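Local coordinates for protein 2,3-bisphosphoglycerate-independent phosphoglycerate mutase (Pyrococcus horikoshii, PDB 2ZKT) that probably interconverts 2-phosphoglycerate and 3-phosphoglycerate in glycolysis, as a metal-binding phosphoglycerate mutase of the archaeal-type, cofactor-independent kind, at residues Leu96-Asn101 with Arg226-Tyr231. Sequence-based numbering, arbitrary orientation.
Sequences LAFRVN and RGAGTY
Ala-97 and Gly-229 exchange two backbone hydrogen bonds. Ala-97 N donates to Gly-229 O at 2.9 Å, nearly straight at 173°. Gly-229 N returns a more bent bond to Ala-97 O. Arg-99 and Arg-226 form the second hydrogen-bonded pair. Arg-99 N reaches Arg-226 O at 2.9 Å, and Arg-226 N binds Arg-99 O at 3.0 Å. The count slips by one between the pairs, a beta bulge at Gly-227 and Ala-228. Gly-227 has a positive phi, and a side chain there would run into Arg-99 CD. The strands belong to the four-stranded antiparallel sheet, apart from the larger mixed sheet of this alkaline phosphatase-superfamily enzyme. Strand 222-229 is an outer strand, while strand 161-166 pairs with the other edge of 96-103. Arg-99 and Arg-226 run side by side on one face. Arg-99 CG sits between its own backbone N and carbonyl carbon (chi1 57°), against Arg-226 O and CG. Arg-99 NH1 lies 3.1 Å from Arg-226 CD, and Arg-226 CG meets that guanidinium at its edge, in plane. The guanidinium planes are 69° apart and do not stack. Arg-99 NH1 and Arg-226 NE are like charges at 3.9 Å. With an alanine at Arg-99, Arg-226 CG and CD would probably lose their cover and the chain turn more freely. On the opposite face, Phe-98 CE2 packs on Ala-228 CB at 3.5 Å. Leu-96 CD1 touches Thr-230 CG2 at 3.7 Å.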
ATOM      1  N   LEU B  96      11.100  41.075  13.292  1.00 51.51           N
ATOM      2  CA  LEU B  96      10.294  40.798  12.104  1.00 48.97           C
ATOM      3  C   LEU B  96      11.160  39.996  11.107  1.00 48.35           C
ATOM      4  O   LEU B  96      12.263  40.425  10.753  1.00 46.72           O
ATOM      5  CB  LEU B  96       9.827  42.109  11.457  1.00 48.13           C
ATOM      6  CG  LEU B  96       8.857  41.957  10.269  1.00 50.02           C
ATOM      7  CD1 LEU B  96       7.607  41.189  10.706  1.00 50.52           C
ATOM      8  CD2 LEU B  96       8.474  43.341   9.738  1.00 49.40           C
ATOM      9  N   ALA B  97      10.659  38.834  10.668  1.00 48.38           N
ATOM     10  CA  ALA B  97      11.400  37.970   9.744  1.00 47.94           C
ATOM     11  C   ALA B  97      10.685  37.766   8.411  1.00 48.41           C
ATOM     12  O   ALA B  97       9.462  37.880   8.323  1.00 48.15           O
ATOM     13  CB  ALA B  97      11.668  36.631  10.396  1.00 45.90           C
ATOM     14  N   PHE B  98      11.461  37.458   7.369  1.00 49.22           N
ATOM     15  CA  PHE B  98      10.913  37.264   6.028  1.00 47.46           C
ATOM     16  C   PHE B  98      11.561  36.077   5.325  1.00 48.47           C
ATOM     17  O   PHE B  98      12.694  35.691   5.641  1.00 48.71           O
ATOM     18  CB  PHE B  98      11.190  38.489   5.152  1.00 47.58           C
ATOM     19  CG  PHE B  98      10.767  39.799   5.755  1.00 49.25           C
ATOM     20  CD1 PHE B  98      11.567  40.432   6.715  1.00 45.13           C
ATOM     21  CD2 PHE B  98       9.589  40.432   5.330  1.00 49.66           C
ATOM     22  CE1 PHE B  98      11.205  41.678   7.239  1.00 45.60           C
ATOM     23  CE2 PHE B  98       9.218  41.679   5.849  1.00 52.02           C
ATOM     24  CZ  PHE B  98      10.031  42.305   6.807  1.00 46.05           C
ATOM     25  N   ARG B  99      10.835  35.499   4.364  1.00 48.77           N
ATOM     26  CA  ARG B  99      11.378  34.406   3.555  1.00 50.84           C
ATOM     27  C   ARG B  99      11.916  35.158   2.318  1.00 47.20           C
ATOM     28  O   ARG B  99      11.252  36.058   1.778  1.00 44.18           O
ATOM     29  CB  ARG B  99      10.279  33.402   3.169  1.00 51.61           C
ATOM     30  CG  ARG B  99       9.103  33.998   2.411  1.00 57.28           C
ATOM     31  CD  ARG B  99       7.914  33.030   2.402  1.00 57.98           C
ATOM     32  NE  ARG B  99       8.190  31.796   1.658  1.00 73.19           N
ATOM     33  CZ  ARG B  99       8.269  31.722   0.329  1.00 77.63           C
ATOM     34  NH1 ARG B  99       8.090  32.815  -0.413  1.00 79.60           N
ATOM     35  NH2 ARG B  99       8.530  30.558  -0.260  1.00 78.99           N
ATOM     36  N   VAL B 100      13.129  34.812   1.896  1.00 46.94           N
ATOM     37  CA  VAL B 100      13.751  35.489   0.757  1.00 46.41           C
ATOM     38  C   VAL B 100      14.161  34.563  -0.398  1.00 48.58           C
ATOM     39  O   VAL B 100      14.755  33.494  -0.180  1.00 45.70           O
ATOM     40  CB  VAL B 100      15.030  36.259   1.203  1.00 45.56           C
ATOM     41  CG1 VAL B 100      15.547  37.105   0.047  1.00 41.19           C
ATOM     42  CG2 VAL B 100      14.737  37.121   2.446  1.00 44.72           C
ATOM     43  N   ASN B 101      13.866  34.999  -1.625  1.00 51.12           N
ATOM     44  CA  ASN B 101      14.236  34.238  -2.818  1.00 52.97           C
ATOM     45  C   ASN B 101      15.216  35.078  -3.630  1.00 54.02           C
ATOM     46  O   ASN B 101      14.951  36.265  -3.889  1.00 55.33           O
ATOM     47  CB  ASN B 101      13.009  33.940  -3.701  1.00 53.71           C
ATOM     48  CG  ASN B 101      11.987  33.043  -3.013  1.00 59.20           C
ATOM     49  OD1 ASN B 101      11.256  33.479  -2.114  1.00 68.66           O
ATOM     50  ND2 ASN B 101      11.933  31.781  -3.434  1.00 58.52           N
ATOM     51  N   ARG B 226       9.254  38.257   1.114  1.00 57.13           N
ATOM     52  CA  ARG B 226       7.841  38.086   1.412  1.00 57.50           C
ATOM     53  C   ARG B 226       7.609  37.332   2.723  1.00 56.95           C
ATOM     54  O   ARG B 226       8.555  37.041   3.467  1.00 57.73           O
ATOM     55  CB  ARG B 226       7.179  37.345   0.243  1.00 58.14           C
ATOM     56  CG  ARG B 226       7.867  36.036  -0.131  1.00 60.09           C
ATOM     57  CD  ARG B 226       7.463  35.595  -1.538  1.00 67.05           C
ATOM     58  NE  ARG B 226       6.034  35.819  -1.782  1.00 74.27           N
ATOM     59  CZ  ARG B 226       5.370  35.399  -2.863  1.00 78.02           C
ATOM     60  NH1 ARG B 226       6.003  34.717  -3.820  1.00 80.44           N
ATOM     61  NH2 ARG B 226       4.070  35.666  -2.990  1.00 75.19           N
ATOM     62  N   GLY B 227       6.341  37.029   3.004  1.00 57.13           N
ATOM     63  CA  GLY B 227       5.995  36.297   4.217  1.00 56.02           C
ATOM     64  C   GLY B 227       6.444  36.954   5.515  1.00 55.19           C
ATOM     65  O   GLY B 227       7.012  36.285   6.386  1.00 53.38           O
ATOM     66  N   ALA B 228       6.198  38.257   5.643  1.00 54.99           N
ATOM     67  CA  ALA B 228       6.575  38.990   6.854  1.00 56.23           C
ATOM     68  C   ALA B 228       5.942  38.293   8.067  1.00 57.01           C
ATOM     69  O   ALA B 228       4.755  37.933   8.043  1.00 57.53           O
ATOM     70  CB  ALA B 228       6.094  40.449   6.761  1.00 55.12           C
ATOM     71  N   GLY B 229       6.730  38.090   9.121  1.00 57.31           N
ATOM     72  CA  GLY B 229       6.188  37.421  10.293  1.00 58.54           C
ATOM     73  C   GLY B 229       6.821  37.804  11.624  1.00 58.98           C
ATOM     74  O   GLY B 229       7.997  38.184  11.699  1.00 59.93           O
ATOM     75  N   THR B 230       6.016  37.719  12.681  1.00 58.20           N
ATOM     76  CA  THR B 230       6.476  38.024  14.034  1.00 57.38           C
ATOM     77  C   THR B 230       6.209  36.745  14.828  1.00 56.64           C
ATOM     78  O   THR B 230       5.775  35.729  14.262  1.00 55.82           O
ATOM     79  CB  THR B 230       5.659  39.188  14.676  1.00 57.25           C
ATOM     80  OG1 THR B 230       4.341  38.722  15.018  1.00 59.13           O
ATOM     81  CG2 THR B 230       5.517  40.352  13.701  1.00 55.78           C
ATOM     82  N   TYR B 231       6.475  36.783  16.131  1.00 55.10           N
ATOM     83  CA  TYR B 231       6.210  35.623  16.976  1.00 54.41           C
ATOM     84  C   TYR B 231       4.676  35.442  16.986  1.00 53.76           C
ATOM     85  O   TYR B 231       3.928  36.428  16.991  1.00 53.47           O
ATOM     86  CB  TYR B 231       6.712  35.890  18.402  1.00 54.20           C
ATOM     87  CG  TYR B 231       6.526  34.722  19.343  1.00 51.53           C
ATOM     88  CD1 TYR B 231       7.410  33.636  19.322  1.00 53.40           C
ATOM     89  CD2 TYR B 231       5.474  34.703  20.264  1.00 53.17           C
ATOM     90  CE1 TYR B 231       7.255  32.555  20.199  1.00 54.44           C
ATOM     91  CE2 TYR B 231       5.303  33.627  21.148  1.00 51.08           C
ATOM     92  CZ  TYR B 231       6.197  32.558  21.108  1.00 55.68           C
ATOM     93  OH  TYR B 231       6.034  31.491  21.968  1.00 53.71           O
TER